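Side-chain contacts in guanine deaminase (Escherichia coli, PDB 6OHB), which catalyses the zinc-dependent hydrolytic deamination of guanine to xanthine and ammonia, the step that takes guanine to xanthine in purine degradation: residues E100-H105 / P208-T213; H105-E110 / V168-N173. All blocks are in the same frame, centred on the assembly; numbering follows the deposited sequence.

In the fold
Both contacts bring helix 98-111 against loops that follow barrel strands of the amidohydrolase domain. Contact 1 joins the part of the helix at 100-105 to the loop between strand 203-208 and helix 216-228; contact 2 joins the adjoining part, 105-110, to the end of strand 164-169 and the loop beyond it. Their centres lie about 6 Å apart, and His105 belongs to both. The chain between the two halves of contact 1 contains both halves of contact 2, apart from the shared His105. The two are tied directly through a salt bridge between Arg209 and Glu110, consistent with one helix and two loops together lining one side of the active-site pocket.

Contact 1: residues E100-H105 / P208-T213; sequences EWLNKH and PRFAPT
Leu102 meets Phe210 through a single methyl group. Its CD1 lies 3.6 Å from Phe210 CE1 and 3.9 Å from Phe210 CZ, arriving at the edge of the ring and in its plane. The two side chains approach from opposite directions, Leu102 from the helix and Phe210 from the loop. The second methyl, Leu102 CD2, turns to the guanidinium of Arg209, where it stands 4.5 Å from Arg209 NH1 in an oblique and looser approach. No hydrogen bond joins the segments; the two methyl branches of one leucine make the whole contact.

Phe210 is set by its own first torsion, chi1 49°, which places CG between the backbone N and the carbonyl carbon and sends the ring toward the helix. One face of that ring carries Arg209 CG, 4.2 Å above the plane and offset toward the rim, while Tyr258 and Tyr262 of helix 258-264 also pack on Phe210. Arg209 reaches in the same general direction, its CG anti to the backbone N (chi1 -171°), and its guanidinium is anchored by a salt bridge from NH2 to Glu110. The backbone behind it is held too, since Arg209 O accepts from the zinc ligand His237 through ND1.

Arg209 and Phe210 probably bind the substrate, as in related enzymes, and the nearest atom of the Arg209 side chain is about 7 Å from the zinc ion. The contact thus packs helix 98-111 on the probable guanine pocket at the mouth of an amidohydrolase TIM barrel.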
loop_
_atom_site.group_PDB
_atom_site.type_symbol
_atom_site.label_atom_id
_atom_site.label_comp_id
_atom_site.label_asym_id
_atom_site.label_seq_id
_atom_site.Cartn_x
_atom_site.Cartn_y
_atom_site.Cartn_z
ATOM N N GLU A 100 20.080 8.289 9.894
ATOM C CA GLU A 100 20.327 9.240 8.819
ATOM C C GLU A 100 19.035 9.883 8.331
ATOM O O GLU A 100 19.042 11.056 7.941
ATOM C CB GLU A 100 21.069 8.556 7.680
ATOM N N TRP A 101 17.923 9.140 8.337
ATOM C CA TRP A 101 16.628 9.742 8.027
ATOM C C TRP A 101 16.307 10.853 9.014
ATOM O O TRP A 101 15.784 11.908 8.633
ATOM C CB TRP A 101 15.529 8.675 8.050
ATOM C CG TRP A 101 14.127 9.201 7.890
ATOM C CD1 TRP A 101 13.336 9.750 8.861
ATOM C CD2 TRP A 101 13.346 9.205 6.688
ATOM N NE1 TRP A 101 12.116 10.105 8.333
ATOM C CE2 TRP A 101 12.097 9.779 7.002
ATOM C CE3 TRP A 101 13.582 8.779 5.377
ATOM C CZ2 TRP A 101 11.087 9.941 6.051
ATOM C CZ3 TRP A 101 12.579 8.940 4.432
ATOM C CH2 TRP A 101 11.348 9.516 4.775
ATOM N N LEU A 102 16.625 10.630 10.288
ATOM C CA LEU A 102 16.377 11.631 11.317
ATOM C C LEU A 102 17.219 12.873 11.070
ATOM O O LEU A 102 16.718 14.001 11.134
ATOM C CB LEU A 102 16.673 11.038 12.696
ATOM C CG LEU A 102 15.525 10.306 13.389
ATOM C CD1 LEU A 102 16.067 9.421 14.491
ATOM C CD2 LEU A 102 14.512 11.295 13.942
ATOM N N ASN A 103 18.505 12.686 10.771
ATOM C CA ASN A 103 19.370 13.855 10.639
ATOM C C ASN A 103 19.220 14.584 9.304
ATOM O O ASN A 103 19.482 15.791 9.246
ATOM C CB ASN A 103 20.838 13.451 10.829
ATOM C CG ASN A 103 21.113 12.883 12.213
ATOM O OD1 ASN A 103 21.304 13.627 13.177
ATOM N ND2 ASN A 103 21.140 11.559 12.316
ATOM N N LYS A 104 18.759 13.911 8.249
ATOM C CA LYS A 104 18.659 14.534 6.933
ATOM C C LYS A 104 17.288 15.120 6.625
ATOM O O LYS A 104 17.206 16.129 5.918
ATOM C CB LYS A 104 19.036 13.533 5.837
ATOM C CG LYS A 104 20.497 13.124 5.882
ATOM C CD LYS A 104 20.971 12.594 4.544
ATOM C CE LYS A 104 21.553 11.199 4.680
ATOM N NZ LYS A 104 21.902 10.644 3.346
ATOM N N HIS A 105 16.213 14.517 7.123
ATOM C CA HIS A 105 14.864 14.919 6.752
ATOM C C HIS A 105 14.030 15.337 7.953
ATOM O O HIS A 105 13.375 16.385 7.910
ATOM C CB HIS A 105 14.165 13.775 5.999
ATOM C CG HIS A 105 14.901 13.320 4.777
ATOM N ND1 HIS A 105 15.346 12.026 4.615
ATOM C CD2 HIS A 105 15.267 13.988 3.657
ATOM C CE1 HIS A 105 15.959 11.915 3.450
ATOM N NE2 HIS A 105 15.923 13.090 2.848
ATOM N N PRO A 208 9.471 12.420 25.651
ATOM C CA PRO A 208 10.871 12.425 25.205
ATOM C C PRO A 208 10.962 11.678 23.882
ATOM O O PRO A 208 10.397 10.590 23.739
ATOM C CB PRO A 208 11.610 11.691 26.329
ATOM C CG PRO A 208 10.558 10.797 26.955
ATOM C CD PRO A 208 9.227 11.473 26.758
ATOM N N ARG A 209 11.669 12.265 22.911
ATOM C CA ARG A 209 11.740 11.656 21.586
ATOM C C ARG A 209 12.255 10.226 21.680
ATOM O O ARG A 209 11.543 9.271 21.345
ATOM C CB ARG A 209 12.621 12.492 20.652
ATOM C CG ARG A 209 12.558 12.013 19.204
ATOM C CD ARG A 209 13.399 12.858 18.269
ATOM N NE ARG A 209 12.897 14.222 18.130
ATOM C CZ ARG A 209 12.051 14.618 17.186
ATOM N NH1 ARG A 209 11.596 13.754 16.284
ATOM N NH2 ARG A 209 11.660 15.884 17.142
ATOM N N PHE A 210 13.487 10.061 22.148
ATOM C CA PHE A 210 14.002 8.769 22.584
ATOM C C PHE A 210 15.218 9.024 23.468
ATOM O O PHE A 210 15.636 10.169 23.671
ATOM C CB PHE A 210 14.336 7.846 21.401
ATOM C CG PHE A 210 15.173 8.490 20.319
ATOM C CD1 PHE A 210 14.780 8.422 18.993
ATOM C CD2 PHE A 210 16.347 9.150 20.622
ATOM C CE1 PHE A 210 15.542 9.002 17.997
ATOM C CE2 PHE A 210 17.112 9.730 19.630
ATOM C CZ PHE A 210 16.709 9.658 18.318
ATOM N N ALA A 211 15.779 7.941 24.002
ATOM C CA ALA A 211 16.898 8.072 24.932
ATOM C C ALA A 211 18.140 8.711 24.313
ATOM O O ALA A 211 18.788 9.514 25.009
ATOM C CB ALA A 211 17.229 6.698 25.532
ATOM N N PRO A 212 18.532 8.419 23.063
ATOM C CA PRO A 212 19.721 9.090 22.506
ATOM C C PRO A 212 19.702 10.606 22.603
ATOM O O PRO A 212 20.751 11.206 22.865
ATOM C CB PRO A 212 19.720 8.622 21.047
ATOM C CG PRO A 212 19.151 7.258 21.109
ATOM C CD PRO A 212 18.130 7.269 22.228
ATOM N N THR A 213 18.549 11.247 22.424
ATOM C CA THR A 213 18.499 12.701 22.386
ATOM C C THR A 213 18.092 13.308 23.722
ATOM O O THR A 213 17.746 14.491 23.776
ATOM C CB THR A 213 17.549 13.184 21.285
ATOM O OG1 THR A 213 16.323 12.440 21.335
ATOM C CG2 THR A 213 18.189 13.037 19.909
#

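Contact 2: residues H105-E110 / V168-N173; sequences HTFPTE and VMMDRN
Phe107 and Met170 form the closer half of this contact, with Phe107 CE1 4.2 Å from Met170 CE. The methyl approaches the ring obliquely. The Met170 chain runs extended through CG to the sulfur (chi2 178°), and a bend at the last torsion (chi3 -42°) turns CE to the ring. Both residues are buried.

Toward Asn173, itself partly exposed, the fit is looser. Here Phe107 CE2 comes 4.5 Å from the backbone Asn173 O, again obliquely, while the amide of Asn173 leads away from the helix and its ND2 donates to Pro212 O.

The helix that presents Phe107 is kinked at Pro108, whose nitrogen has no bond to the preceding turn. Next to this break, His105 O is gripped twice: Thr109 N donates at 3.1 Å, and Thr109 OG1 at 2.6 Å reaches the carbonyl from the opposite face of its plane. One turn beyond Phe107, Glu110 OE2 accepts a hydrogen bond from Gln87 NE2. Phe107 and Met170 both touch the side chain of Arg209, a probable substrate-binding residue, and so probably form hydrophobic second-shell packing behind the pocket, between helix 98-111 and the loop that follows strand 164-169 of the amidohydrolase barrel.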
loop_
_atom_site.group_PDB
_atom_site.type_symbol
_atom_site.label_atom_id
_atom_site.label_comp_id
_atom_site.label_asym_id
_atom_site.label_seq_id
_atom_site.Cartn_x
_atom_site.Cartn_y
_atom_site.Cartn_z
ATOM N N HIS A 105 16.213 14.517 7.123
ATOM C CA HIS A 105 14.864 14.919 6.752
ATOM C C HIS A 105 14.030 15.337 7.953
ATOM O O HIS A 105 13.375 16.385 7.910
ATOM C CB HIS A 105 14.165 13.775 5.999
ATOM C CG HIS A 105 14.901 13.320 4.777
ATOM N ND1 HIS A 105 15.346 12.026 4.615
ATOM C CD2 HIS A 105 15.267 13.988 3.657
ATOM C CE1 HIS A 105 15.959 11.915 3.450
ATOM N NE2 HIS A 105 15.923 13.090 2.848
ATOM N N THR A 106 14.062 14.558 9.037
ATOM C CA THR A 106 13.148 14.778 10.154
ATOM C C THR A 106 13.398 16.124 10.829
ATOM O O THR A 106 12.472 16.932 10.986
ATOM C CB THR A 106 13.297 13.641 11.166
ATOM O OG1 THR A 106 12.846 12.415 10.577
ATOM C CG2 THR A 106 12.487 13.926 12.422
ATOM N N PHE A 107 14.652 16.383 11.229
ATOM C CA PHE A 107 14.952 17.609 11.972
ATOM C C PHE A 107 14.776 18.874 11.138
ATOM O O PHE A 107 14.192 19.844 11.652
ATOM C CB PHE A 107 16.358 17.527 12.572
ATOM C CG PHE A 107 16.539 16.405 13.553
ATOM C CD1 PHE A 107 15.457 15.885 14.246
ATOM C CD2 PHE A 107 17.795 15.874 13.787
ATOM C CE1 PHE A 107 15.626 14.852 15.149
ATOM C CE2 PHE A 107 17.970 14.843 14.690
ATOM C CZ PHE A 107 16.883 14.330 15.372
ATOM N N PRO A 108 15.274 18.965 9.894
ATOM C CA PRO A 108 15.003 20.188 9.115
ATOM C C PRO A 108 13.524 20.406 8.858
ATOM O O PRO A 108 13.061 21.552 8.844
ATOM C CB PRO A 108 15.783 19.959 7.809
ATOM C CG PRO A 108 16.795 18.919 8.135
ATOM C CD PRO A 108 16.136 18.030 9.147
ATOM N N THR A 109 12.767 19.326 8.660
ATOM C CA THR A 109 11.321 19.458 8.513
ATOM C C THR A 109 10.704 20.050 9.774
ATOM O O THR A 109 9.918 21.003 9.707
ATOM C CB THR A 109 10.697 18.100 8.189
ATOM O OG1 THR A 109 11.238 17.610 6.956
ATOM C CG2 THR A 109 9.185 18.227 8.060
ATOM N N GLU A 110 11.059 19.506 10.943
ATOM C CA GLU A 110 10.461 19.998 12.180
ATOM C C GLU A 110 10.951 21.393 12.549
ATOM O O GLU A 110 10.294 22.071 13.347
ATOM C CB GLU A 110 10.767 19.046 13.338
ATOM C CG GLU A 110 10.233 17.635 13.177
ATOM C CD GLU A 110 10.374 16.826 14.452
ATOM O OE1 GLU A 110 10.976 17.342 15.421
ATOM O OE2 GLU A 110 9.902 15.670 14.482
ATOM N N VAL A 168 7.881 17.649 22.571
ATOM C CA VAL A 168 9.049 16.783 22.471
ATOM C C VAL A 168 10.127 17.279 23.424
ATOM O O VAL A 168 10.423 18.479 23.484
ATOM C CB VAL A 168 9.568 16.742 21.026
ATOM C CG1 VAL A 168 10.842 15.913 20.947
ATOM C CG2 VAL A 168 8.514 16.187 20.089
ATOM N N MET A 169 10.689 16.360 24.207
ATOM C CA MET A 169 11.817 16.650 25.081
ATOM C C MET A 169 13.079 16.079 24.445
ATOM O O MET A 169 13.191 14.860 24.274
ATOM C CB MET A 169 11.581 16.055 26.471
ATOM C CG MET A 169 10.283 16.513 27.127
ATOM S SD MET A 169 9.921 15.689 28.696
ATOM C CE MET A 169 11.552 15.582 29.415
ATOM N N MET A 170 14.024 16.955 24.101
ATOM C CA MET A 170 15.292 16.528 23.506
ATOM C C MET A 170 16.334 17.619 23.714
ATOM O O MET A 170 16.167 18.737 23.213
ATOM C CB MET A 170 15.118 16.208 22.018
ATOM C CG MET A 170 14.302 17.230 21.242
ATOM S SD MET A 170 14.159 16.838 19.486
ATOM C CE MET A 170 15.824 16.295 19.132
ATOM N N ASP A 171 17.413 17.302 24.438
ATOM C CA ASP A 171 18.422 18.303 24.779
ATOM C C ASP A 171 19.825 17.974 24.272
ATOM O O ASP A 171 20.764 18.713 24.589
ATOM C CB ASP A 171 18.455 18.538 26.296
ATOM C CG ASP A 171 18.962 17.337 27.076
ATOM O OD1 ASP A 171 18.985 16.218 26.521
ATOM O OD2 ASP A 171 19.332 17.516 28.257
ATOM N N ARG A 172 20.003 16.900 23.502
ATOM C CA ARG A 172 21.331 16.563 23.005
ATOM C C ARG A 172 21.222 15.772 21.707
ATOM O O ARG A 172 20.153 15.269 21.350
ATOM C CB ARG A 172 22.133 15.776 24.050
ATOM C CG ARG A 172 21.704 14.332 24.210
ATOM C CD ARG A 172 22.521 13.639 25.287
ATOM N NE ARG A 172 22.091 12.261 25.497
ATOM C CZ ARG A 172 22.621 11.441 26.403
ATOM N NH1 ARG A 172 23.605 11.860 27.186
ATOM N NH2 ARG A 172 22.165 10.203 26.524
ATOM N N ASN A 173 22.352 15.696 20.994
ATOM C CA ASN A 173 22.508 14.852 19.804
ATOM C C ASN A 173 21.532 15.237 18.694
ATOM O O ASN A 173 20.940 14.379 18.036
ATOM C CB ASN A 173 22.371 13.370 20.156
ATOM C CG ASN A 173 23.563 12.843 20.923
ATOM O OD1 ASN A 173 24.696 13.266 20.691
ATOM N ND2 ASN A 173 23.317 11.922 21.846
#